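Local coordinates for protein putative aldo/keto reductase (Salmonella enterica subsp. enterica serovar Typhimurium, PDB 4R9O) that probably acts as an NADP-dependent oxidoreductase of the aldo/keto reductase family, at residues R26-N31 against Y61-A66; M32-L37 against F67-T72; V249-L254 against L276-L281. All coordinates share one frame; numbering follows the deposited sequence.

Overall arrangement
Contacts 1 and 2 follow one another along one face of helix 63-73, their centres about 10 Å apart. The first turn of that helix meets the short helix 27-30 in contact 1, and its later turns meet the start of helix 34-46 in contact 2. They touch through Leu27 CD2 and Leu37 CD2, 3.9 Å apart. Contact 3 stands elsewhere on the TIM barrel, with its centre about 27 Å from that of contact 1 and about 29 Å from that of contact 2. Contact 1 lies by the probable proton donor, with Cys63 about 4 Å from Tyr58, and contact 3 by the probable NADP site, with Tyr250 about 4 Å from Cys214 (side-chain distances).

Contact 1 (R26-N31 against Y61-A66); sequences RLMDWN and YQCEAA
Leu27 and Met28 close over Cys63 in a purely apolar contact that no hydrogen bond crosses. The thiol sulfur touches both side chains: Cys63 SG is 3.6 Å from Met28 CG and 3.8 Å from Leu27 CB. Further along the Leu27 side chain, CD2 reaches the next turn of helix 63-73 and meets Ala66 CB at 4.0 Å. The Leu27 CG branch lies anti to the backbone N (chi1 179°), which carries its methyl out toward that turn.

The Met28 thioether packs on Gln62 and Ala66. Its chain bends at both chi2 and chi3 and crosses the Gln62 side chain at about a right angle. Met28 SD rests 3.9 Å from Gln62 CB, and the same sulfur comes within 4.1 Å of Ala66 CB. The bent thioether thus covers the beginning of the helix from the N-cap residue Gln62 to the end of the first turn.

Backbone bonds hold both sides in shape. Ala66 N donates to Gln62 O at 3.1 Å, while within 26-31, Asp29 N donates to Arg26 O at 2.9 Å in the short, weakly bonded helix 27-30. Trp30 folds back on this turn, with Leu27 CA over the centre of its ring.

On the other side of helix 63-73, the buried Glu64 carboxylate is held by Thr85, Ser116 and Asn119, which should fix the helix against the barrel. Arg26 packs on Asn222 of the second subunit.

The Cys63 side chain lies close to that of Tyr58, probably the proton donor. A loop helix following strand 16-23 is here laid against helix 63-73, which comes after strand 51-53 and the short helix 58-61, at the rim of a TIM barrel beside the probable active site of an aldo/keto reductase.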
loop_
_atom_site.group_PDB
_atom_site.type_symbol
_atom_site.label_atom_id
_atom_site.label_comp_id
_atom_site.label_asym_id
_atom_site.label_seq_id
_atom_site.Cartn_x
_atom_site.Cartn_y
_atom_site.Cartn_z
ATOM N N ARG C 26 -18.171 -12.869 24.798
ATOM C CA ARG C 26 -18.790 -14.071 24.219
ATOM C C ARG C 26 -19.784 -14.754 25.161
ATOM O O ARG C 26 -20.236 -15.862 24.879
ATOM C CB ARG C 26 -17.716 -15.099 23.830
ATOM C CG ARG C 26 -16.749 -14.637 22.756
ATOM C CD ARG C 26 -17.189 -15.097 21.371
ATOM N NE ARG C 26 -16.930 -16.521 21.161
ATOM C CZ ARG C 26 -17.715 -17.335 20.460
ATOM N NH1 ARG C 26 -17.395 -18.615 20.326
ATOM N NH2 ARG C 26 -18.817 -16.873 19.892
ATOM N N LEU C 27 -20.102 -14.103 26.277
ATOM C CA LEU C 27 -20.918 -14.708 27.329
ATOM C C LEU C 27 -22.211 -15.348 26.829
ATOM O O LEU C 27 -22.532 -16.467 27.226
ATOM C CB LEU C 27 -21.251 -13.669 28.401
ATOM C CG LEU C 27 -22.129 -14.145 29.571
ATOM C CD1 LEU C 27 -21.644 -15.473 30.158
ATOM C CD2 LEU C 27 -22.159 -13.080 30.653
ATOM N N MET C 28 -22.952 -14.657 25.968
ATOM C CA MET C 28 -24.226 -15.188 25.483
ATOM C C MET C 28 -24.058 -16.510 24.712
ATOM O O MET C 28 -24.946 -17.366 24.737
ATOM C CB MET C 28 -24.945 -14.155 24.596
ATOM C CG MET C 28 -25.176 -12.797 25.259
ATOM S SD MET C 28 -25.919 -12.912 26.914
ATOM C CE MET C 28 -27.511 -13.635 26.524
ATOM N N ASP C 29 -22.919 -16.678 24.041
ATOM C CA ASP C 29 -22.669 -17.881 23.247
ATOM C C ASP C 29 -22.338 -19.096 24.122
ATOM O O ASP C 29 -22.422 -20.227 23.658
ATOM C CB ASP C 29 -21.526 -17.655 22.250
ATOM C CG ASP C 29 -21.814 -16.533 21.252
ATOM O OD1 ASP C 29 -22.982 -16.110 21.120
ATOM O OD2 ASP C 29 -20.857 -16.079 20.593
ATOM N N TRP C 30 -21.952 -18.862 25.375
ATOM C CA TRP C 30 -21.606 -19.961 26.285
ATOM C C TRP C 30 -22.840 -20.731 26.738
ATOM O O TRP C 30 -22.733 -21.877 27.186
ATOM C CB TRP C 30 -20.861 -19.447 27.518
ATOM C CG TRP C 30 -19.599 -18.695 27.222
ATOM C CD1 TRP C 30 -18.950 -18.610 26.025
ATOM C CD2 TRP C 30 -18.837 -17.916 28.150
ATOM N NE1 TRP C 30 -17.826 -17.827 26.150
ATOM C CE2 TRP C 30 -17.739 -17.381 27.443
ATOM C CE3 TRP C 30 -18.976 -17.621 29.512
ATOM C CZ2 TRP C 30 -16.790 -16.564 28.051
ATOM C CZ3 TRP C 30 -18.033 -16.811 30.114
ATOM C CH2 TRP C 30 -16.952 -16.287 29.381
ATOM N N ASN C 31 -24.004 -20.094 26.634
ATOM C CA ASN C 31 -25.271 -20.688 27.071
ATOM C C ASN C 31 -25.242 -21.128 28.540
ATOM O O ASN C 31 -25.572 -22.274 28.870
ATOM C CB ASN C 31 -25.644 -21.875 26.174
ATOM C CG ASN C 31 -25.979 -21.451 24.755
ATOM O OD1 ASN C 31 -25.493 -22.037 23.786
ATOM N ND2 ASN C 31 -26.813 -20.424 24.626
ATOM N N TYR C 61 -26.147 -6.030 23.333
ATOM C CA TYR C 61 -26.572 -5.294 24.525
ATOM C C TYR C 61 -27.208 -6.229 25.556
ATOM O O TYR C 61 -28.188 -5.867 26.204
ATOM C CB TYR C 61 -27.558 -4.162 24.166
ATOM C CG TYR C 61 -26.982 -3.069 23.267
ATOM C CD1 TYR C 61 -26.352 -1.952 23.807
ATOM C CD2 TYR C 61 -27.090 -3.151 21.882
ATOM C CE1 TYR C 61 -25.825 -0.944 22.990
ATOM C CE2 TYR C 61 -26.570 -2.157 21.058
ATOM C CZ TYR C 61 -25.946 -1.055 21.619
ATOM O OH TYR C 61 -25.442 -0.066 20.805
ATOM N N GLN C 62 -26.640 -7.420 25.722
ATOM C CA GLN C 62 -27.203 -8.393 26.662
ATOM C C GLN C 62 -26.226 -8.925 27.703
ATOM O O GLN C 62 -26.658 -9.406 28.759
ATOM C CB GLN C 62 -27.778 -9.593 25.909
ATOM C CG GLN C 62 -29.011 -9.320 25.094
ATOM C CD GLN C 62 -29.447 -10.562 24.342
ATOM O OE1 GLN C 62 -28.886 -10.895 23.297
ATOM N NE2 GLN C 62 -30.430 -11.270 24.883
ATOM N N CYS C 63 -24.927 -8.877 27.408
ATOM C CA CYS C 63 -23.944 -9.541 28.269
ATOM C C CYS C 63 -23.835 -8.895 29.641
ATOM O O CYS C 63 -23.689 -9.601 30.636
ATOM C CB CYS C 63 -22.557 -9.568 27.616
ATOM S SG CYS C 63 -22.393 -10.777 26.282
ATOM N N GLU C 64 -23.891 -7.565 29.699
ATOM C CA GLU C 64 -23.815 -6.877 30.992
ATOM C C GLU C 64 -24.923 -7.358 31.926
ATOM O O GLU C 64 -24.666 -7.711 33.074
ATOM C CB GLU C 64 -23.902 -5.355 30.823
ATOM C CG GLU C 64 -22.564 -4.676 30.539
ATOM C CD GLU C 64 -22.700 -3.169 30.343
ATOM O OE1 GLU C 64 -23.823 -2.691 30.052
ATOM O OE2 GLU C 64 -21.676 -2.459 30.477
ATOM N N ALA C 65 -26.149 -7.389 31.416
ATOM C CA ALA C 65 -27.303 -7.764 32.222
ATOM C C ALA C 65 -27.238 -9.220 32.657
ATOM O O ALA C 65 -27.691 -9.567 33.747
ATOM C CB ALA C 65 -28.596 -7.503 31.452
ATOM N N ALA C 66 -26.715 -10.080 31.792
ATOM C CA ALA C 66 -26.559 -11.491 32.143
ATOM C C ALA C 66 -25.563 -11.629 33.295
ATOM O O ALA C 66 -25.737 -12.455 34.198
ATOM C CB ALA C 66 -26.107 -12.301 30.945
#

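Contact 2 (M32-L37 against F67-T72); sequences MSARQL and FGEALT
Leu37 and Ala70 form the centre of this helix-to-helix contact, with Leu37 CG 3.8 Å from Ala70 CB. The leucine methyl CD2 goes on past the alanine to Phe67 CA, 4.0 Å away, and approaches the Phe67 ring obliquely. That reach follows from the first torsion, which sets CG opposite the backbone N (chi1 -177°). The backbones are nearest one turn earlier in helix 34-46, where Ala34 CA and Ala70 CA, both of alanines, are 5.0 Å apart. There Ala34 O lies 3.9 Å from Ala70 CB, and Ala34 CB packs on Glu69 CB at 4.2 Å.

A capping box fixes the start of helix 34-46. Gln36 N donates to Ser33 OG at 3.1 Å, and Ser33 N returns a nearly straight bond (172°) to a lone pair of Gln36 OE1. In the partner helix, Gly68 O is gripped from opposite faces of its plane by Thr72 N and Thr72 OG1.

Beyond this shell, Phe67 meets Tyr24 and His54 edge-to-face. Val38 and Ile41 continue the packing on Ala70, and Leu73 covers Ala34, extending the seam between helices 34-46 and 63-73 outside the barrel strands.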
loop_
_atom_site.group_PDB
_atom_site.type_symbol
_atom_site.label_atom_id
_atom_site.label_comp_id
_atom_site.label_asym_id
_atom_site.label_seq_id
_atom_site.Cartn_x
_atom_site.Cartn_y
_atom_site.Cartn_z
ATOM N N MET C 32 -24.846 -20.207 29.414
ATOM C CA MET C 32 -24.810 -20.460 30.852
ATOM C C MET C 32 -26.059 -19.940 31.558
ATOM O O MET C 32 -26.550 -18.850 31.253
ATOM C CB MET C 32 -23.575 -19.813 31.484
ATOM C CG MET C 32 -22.278 -20.592 31.351
ATOM S SD MET C 32 -20.938 -19.782 32.266
ATOM C CE MET C 32 -19.566 -20.881 31.913
ATOM N N SER C 33 -26.571 -20.724 32.500
ATOM C CA SER C 33 -27.577 -20.235 33.432
ATOM C C SER C 33 -26.897 -19.250 34.372
ATOM O O SER C 33 -25.664 -19.225 34.462
ATOM C CB SER C 33 -28.194 -21.382 34.230
ATOM O OG SER C 33 -27.218 -21.959 35.074
ATOM N N ALA C 34 -27.683 -18.449 35.079
ATOM C CA ALA C 34 -27.097 -17.479 35.995
ATOM C C ALA C 34 -26.301 -18.203 37.087
ATOM O O ALA C 34 -25.250 -17.725 37.510
ATOM C CB ALA C 34 -28.175 -16.592 36.602
ATOM N N ARG C 35 -26.793 -19.368 37.516
ATOM C CA ARG C 35 -26.115 -20.152 38.549
ATOM C C ARG C 35 -24.794 -20.746 38.055
ATOM O O ARG C 35 -23.800 -20.771 38.787
ATOM C CB ARG C 35 -27.041 -21.255 39.074
ATOM C CG ARG C 35 -27.762 -20.875 40.362
ATOM C CD ARG C 35 -29.051 -21.676 40.571
ATOM N NE ARG C 35 -30.131 -21.006 39.861
ATOM C CZ ARG C 35 -30.945 -20.108 40.405
ATOM N NH1 ARG C 35 -30.848 -19.804 41.694
ATOM N NH2 ARG C 35 -31.877 -19.535 39.656
ATOM N N GLN C 36 -24.767 -21.201 36.808
ATOM C CA GLN C 36 -23.524 -21.686 36.223
ATOM C C GLN C 36 -22.492 -20.564 36.066
ATOM O O GLN C 36 -21.289 -20.791 36.202
ATOM C CB GLN C 36 -23.794 -22.347 34.876
ATOM C CG GLN C 36 -24.227 -23.800 34.992
ATOM C CD GLN C 36 -24.618 -24.381 33.654
ATOM O OE1 GLN C 36 -25.294 -23.725 32.859
ATOM N NE2 GLN C 36 -24.185 -25.615 33.387
ATOM N N LEU C 37 -22.965 -19.356 35.787
ATOM C CA LEU C 37 -22.081 -18.203 35.676
ATOM C C LEU C 37 -21.477 -17.850 37.041
ATOM O O LEU C 37 -20.298 -17.503 37.139
ATOM C CB LEU C 37 -22.840 -17.014 35.096
ATOM C CG LEU C 37 -22.051 -15.739 34.839
ATOM C CD1 LEU C 37 -20.804 -16.065 34.026
ATOM C CD2 LEU C 37 -22.945 -14.735 34.125
ATOM N N PHE C 67 -24.535 -10.793 33.276
ATOM C CA PHE C 67 -23.541 -10.798 34.338
ATOM C C PHE C 67 -24.135 -10.308 35.656
ATOM O O PHE C 67 -23.877 -10.883 36.711
ATOM C CB PHE C 67 -22.339 -9.932 33.956
ATOM C CG PHE C 67 -21.111 -10.226 34.761
ATOM C CD1 PHE C 67 -20.240 -11.235 34.373
ATOM C CD2 PHE C 67 -20.833 -9.508 35.916
ATOM C CE1 PHE C 67 -19.102 -11.516 35.119
ATOM C CE2 PHE C 67 -19.694 -9.790 36.670
ATOM C CZ PHE C 67 -18.827 -10.790 36.265
ATOM N N GLY C 68 -24.936 -9.252 35.592
ATOM C CA GLY C 68 -25.575 -8.712 36.781
ATOM C C GLY C 68 -26.551 -9.665 37.450
ATOM O O GLY C 68 -26.819 -9.553 38.645
ATOM N N GLU C 69 -27.101 -10.602 36.686
ATOM C CA GLU C 69 -27.968 -11.625 37.263
ATOM C C GLU C 69 -27.182 -12.566 38.163
ATOM O O GLU C 69 -27.691 -13.022 39.184
ATOM C CB GLU C 69 -28.668 -12.424 36.169
ATOM C CG GLU C 69 -29.695 -11.642 35.383
ATOM C CD GLU C 69 -30.284 -12.453 34.243
ATOM O OE1 GLU C 69 -29.734 -13.535 33.929
ATOM O OE2 GLU C 69 -31.309 -12.021 33.671
ATOM N N ALA C 70 -25.944 -12.862 37.776
ATOM C CA ALA C 70 -25.067 -13.686 38.601
ATOM C C ALA C 70 -24.662 -12.935 39.861
ATOM O O ALA C 70 -24.662 -13.497 40.958
ATOM C CB ALA C 70 -23.833 -14.117 37.821
ATOM N N LEU C 71 -24.325 -11.658 39.704
ATOM C CA LEU C 71 -23.970 -10.821 40.847
ATOM C C LEU C 71 -25.128 -10.657 41.829
ATOM O O LEU C 71 -24.909 -10.452 43.024
ATOM C CB LEU C 71 -23.495 -9.443 40.379
ATOM C CG LEU C 71 -22.150 -9.426 39.670
ATOM C CD1 LEU C 71 -21.683 -7.988 39.401
ATOM C CD2 LEU C 71 -21.112 -10.213 40.471
ATOM N N THR C 72 -26.355 -10.743 41.327
ATOM C CA THR C 72 -27.524 -10.603 42.178
ATOM C C THR C 72 -27.710 -11.867 43.015
ATOM O O THR C 72 -28.082 -11.787 44.177
ATOM C CB THR C 72 -28.799 -10.309 41.358
ATOM O OG1 THR C 72 -28.674 -9.030 40.723
ATOM C CG2 THR C 72 -30.030 -10.302 42.251
#

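Contact 3 (V249-L254 against L276-L281); sequences VYAWIL and LEAETL
Just beside Ala278, the residue that meets Tyr250 and Ala251, the carbonyl oxygen Glu277 O is gripped twice by Thr280. The hydroxyl Thr280 OG1 donates to it at 3.0 Å, tilted 21° from the carbonyl plane, and Thr280 N donates from the same face at 3.3 Å. One turn is thereby tied by both backbone and side chain. Leu281 N adds a bond to Ala278 O, and the 3-10 segment 277-280 and the residue after it turn Ala278 and Leu281 toward the helix.

No hydrogen bond crosses; side chains pack on side chains and on backbone atoms. Ala278 CB rests on the helix at Tyr250 and Ala251, 3.6 Å from Tyr250 CB and 3.8 Å from Ala251 N. Ala251 has no more than a methyl to offer, and the chains come close here, with Ala251 CA and Ala278 CA 5.0 Å apart. Three residues on from Ala278, Leu281 CD2 meets Ala251 CB at 3.9 Å. Leu254, one turn on from Tyr250 in the helix, brings CD1 over the backbone at Ala278 and Glu279, 4.2 Å from Ala278 O.

Tyr250 takes part through its CB. With CG anti to the carbonyl carbon (chi1 -74°), the rest of the side chain packs on Pro262 and Ile264 of strand 261-264. Glu279, with its CB pointing away from the helix, is held by a salt bridge to Arg19 and a hydrogen bond from Gln6 N.

The Tyr250 side chain lies about 4 Å from that of Cys214, which probably belongs to the NADP site. Helix 245-254, ahead of strand 261-264, is thus packed against the turn following helix 269-276, in the outer helical layer of the TIM barrel.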
loop_
_atom_site.group_PDB
_atom_site.type_symbol
_atom_site.label_atom_id
_atom_site.label_comp_id
_atom_site.label_asym_id
_atom_site.label_seq_id
_atom_site.Cartn_x
_atom_site.Cartn_y
_atom_site.Cartn_z
ATOM N N VAL C 249 1.681 -18.691 23.245
ATOM C CA VAL C 249 1.205 -17.403 22.733
ATOM C C VAL C 249 1.037 -16.373 23.857
ATOM O O VAL C 249 1.472 -15.235 23.723
ATOM C CB VAL C 249 -0.131 -17.551 21.985
ATOM C CG1 VAL C 249 -0.691 -16.180 21.601
ATOM C CG2 VAL C 249 0.044 -18.441 20.758
ATOM N N TYR C 250 0.408 -16.761 24.965
ATOM C CA TYR C 250 0.256 -15.835 26.094
ATOM C C TYR C 250 1.624 -15.388 26.635
ATOM O O TYR C 250 1.819 -14.216 26.976
ATOM C CB TYR C 250 -0.580 -16.474 27.215
ATOM C CG TYR C 250 -2.069 -16.555 26.904
ATOM C CD1 TYR C 250 -2.757 -15.456 26.397
ATOM C CD2 TYR C 250 -2.779 -17.731 27.110
ATOM C CE1 TYR C 250 -4.123 -15.533 26.108
ATOM C CE2 TYR C 250 -4.132 -17.822 26.821
ATOM C CZ TYR C 250 -4.801 -16.722 26.323
ATOM O OH TYR C 250 -6.147 -16.828 26.045
ATOM N N ALA C 251 2.566 -16.326 26.713
ATOM C CA ALA C 251 3.909 -16.039 27.204
ATOM C C ALA C 251 4.591 -15.039 26.277
ATOM O O ALA C 251 5.306 -14.144 26.723
ATOM C CB ALA C 251 4.729 -17.330 27.319
ATOM N N TRP C 252 4.326 -15.185 24.982
ATOM C CA TRP C 252 4.876 -14.314 23.949
ATOM C C TRP C 252 4.411 -12.869 24.126
ATOM O O TRP C 252 5.186 -11.921 23.957
ATOM C CB TRP C 252 4.466 -14.838 22.569
ATOM C CG TRP C 252 5.069 -14.116 21.397
ATOM C CD1 TRP C 252 6.221 -14.445 20.741
ATOM C CD2 TRP C 252 4.540 -12.963 20.725
ATOM N NE1 TRP C 252 6.452 -13.560 19.715
ATOM C CE2 TRP C 252 5.434 -12.639 19.683
ATOM C CE3 TRP C 252 3.409 -12.157 20.921
ATOM C CZ2 TRP C 252 5.227 -11.558 18.824
ATOM C CZ3 TRP C 252 3.201 -11.075 20.063
ATOM C CH2 TRP C 252 4.111 -10.787 19.033
ATOM N N ILE C 253 3.128 -12.719 24.448
ATOM C CA ILE C 253 2.515 -11.420 24.699
ATOM C C ILE C 253 3.036 -10.795 25.999
ATOM O O ILE C 253 3.364 -9.607 26.047
ATOM C CB ILE C 253 0.977 -11.558 24.771
ATOM C CG1 ILE C 253 0.405 -11.861 23.383
ATOM C CG2 ILE C 253 0.334 -10.308 25.360
ATOM C CD1 ILE C 253 -1.082 -12.157 23.401
ATOM N N LEU C 254 3.111 -11.606 27.051
ATOM C CA LEU C 254 3.614 -11.149 28.345
ATOM C C LEU C 254 5.054 -10.644 28.280
ATOM O O LEU C 254 5.468 -9.830 29.103
ATOM C CB LEU C 254 3.545 -12.276 29.384
ATOM C CG LEU C 254 2.177 -12.765 29.865
ATOM C CD1 LEU C 254 2.378 -13.865 30.904
ATOM C CD2 LEU C 254 1.355 -11.619 30.442
ATOM N N LEU C 276 -3.216 -19.332 32.586
ATOM C CA LEU C 276 -2.488 -18.752 33.707
ATOM C C LEU C 276 -1.105 -19.359 33.887
ATOM O O LEU C 276 -0.230 -18.746 34.491
ATOM C CB LEU C 276 -3.302 -18.911 34.989
ATOM C CG LEU C 276 -4.752 -18.442 34.840
ATOM C CD1 LEU C 276 -5.520 -18.589 36.143
ATOM C CD2 LEU C 276 -4.809 -17.001 34.321
ATOM N N GLU C 277 -0.909 -20.560 33.352
ATOM C CA GLU C 277 0.379 -21.238 33.440
ATOM C C GLU C 277 1.468 -20.540 32.615
ATOM O O GLU C 277 2.654 -20.840 32.767
ATOM C CB GLU C 277 0.234 -22.697 32.998
ATOM C CG GLU C 277 -0.664 -23.525 33.917
ATOM C CD GLU C 277 -0.769 -24.981 33.497
ATOM O OE1 GLU C 277 -1.449 -25.755 34.207
ATOM O OE2 GLU C 277 -0.180 -25.352 32.460
ATOM N N ALA C 278 1.074 -19.605 31.751
ATOM C CA ALA C 278 2.044 -18.867 30.946
ATOM C C ALA C 278 2.952 -17.984 31.803
ATOM O O ALA C 278 4.085 -17.709 31.416
ATOM C CB ALA C 278 1.337 -18.031 29.891
ATOM N N GLU C 279 2.459 -17.552 32.962
ATOM C CA GLU C 279 3.246 -16.735 33.892
ATOM C C GLU C 279 4.578 -17.381 34.296
ATOM O O GLU C 279 5.516 -16.677 34.675
ATOM C CB GLU C 279 2.438 -16.425 35.164
ATOM C CG GLU C 279 1.398 -15.309 35.014
ATOM C CD GLU C 279 1.257 -14.437 36.267
ATOM O OE1 GLU C 279 2.268 -13.841 36.709
ATOM O OE2 GLU C 279 0.133 -14.339 36.806
ATOM N N THR C 280 4.661 -18.709 34.221
ATOM C CA THR C 280 5.858 -19.425 34.672
ATOM C C THR C 280 6.761 -19.910 33.525
ATOM O O THR C 280 7.787 -20.551 33.762
ATOM C CB THR C 280 5.476 -20.641 35.543
ATOM O OG1 THR C 280 4.740 -21.589 34.758
ATOM C CG2 THR C 280 4.632 -20.199 36.728
ATOM N N LEU C 281 6.374 -19.599 32.292
ATOM C CA LEU C 281 7.111 -20.026 31.107
ATOM C C LEU C 281 8.332 -19.144 30.815
ATOM O O LEU C 281 8.236 -17.916 30.822
ATOM C CB LEU C 281 6.182 -20.028 29.891
ATOM C CG LEU C 281 5.723 -21.373 29.338
ATOM C CD1 LEU C 281 5.056 -22.200 30.418
ATOM C CD2 LEU C 281 4.779 -21.160 28.159
#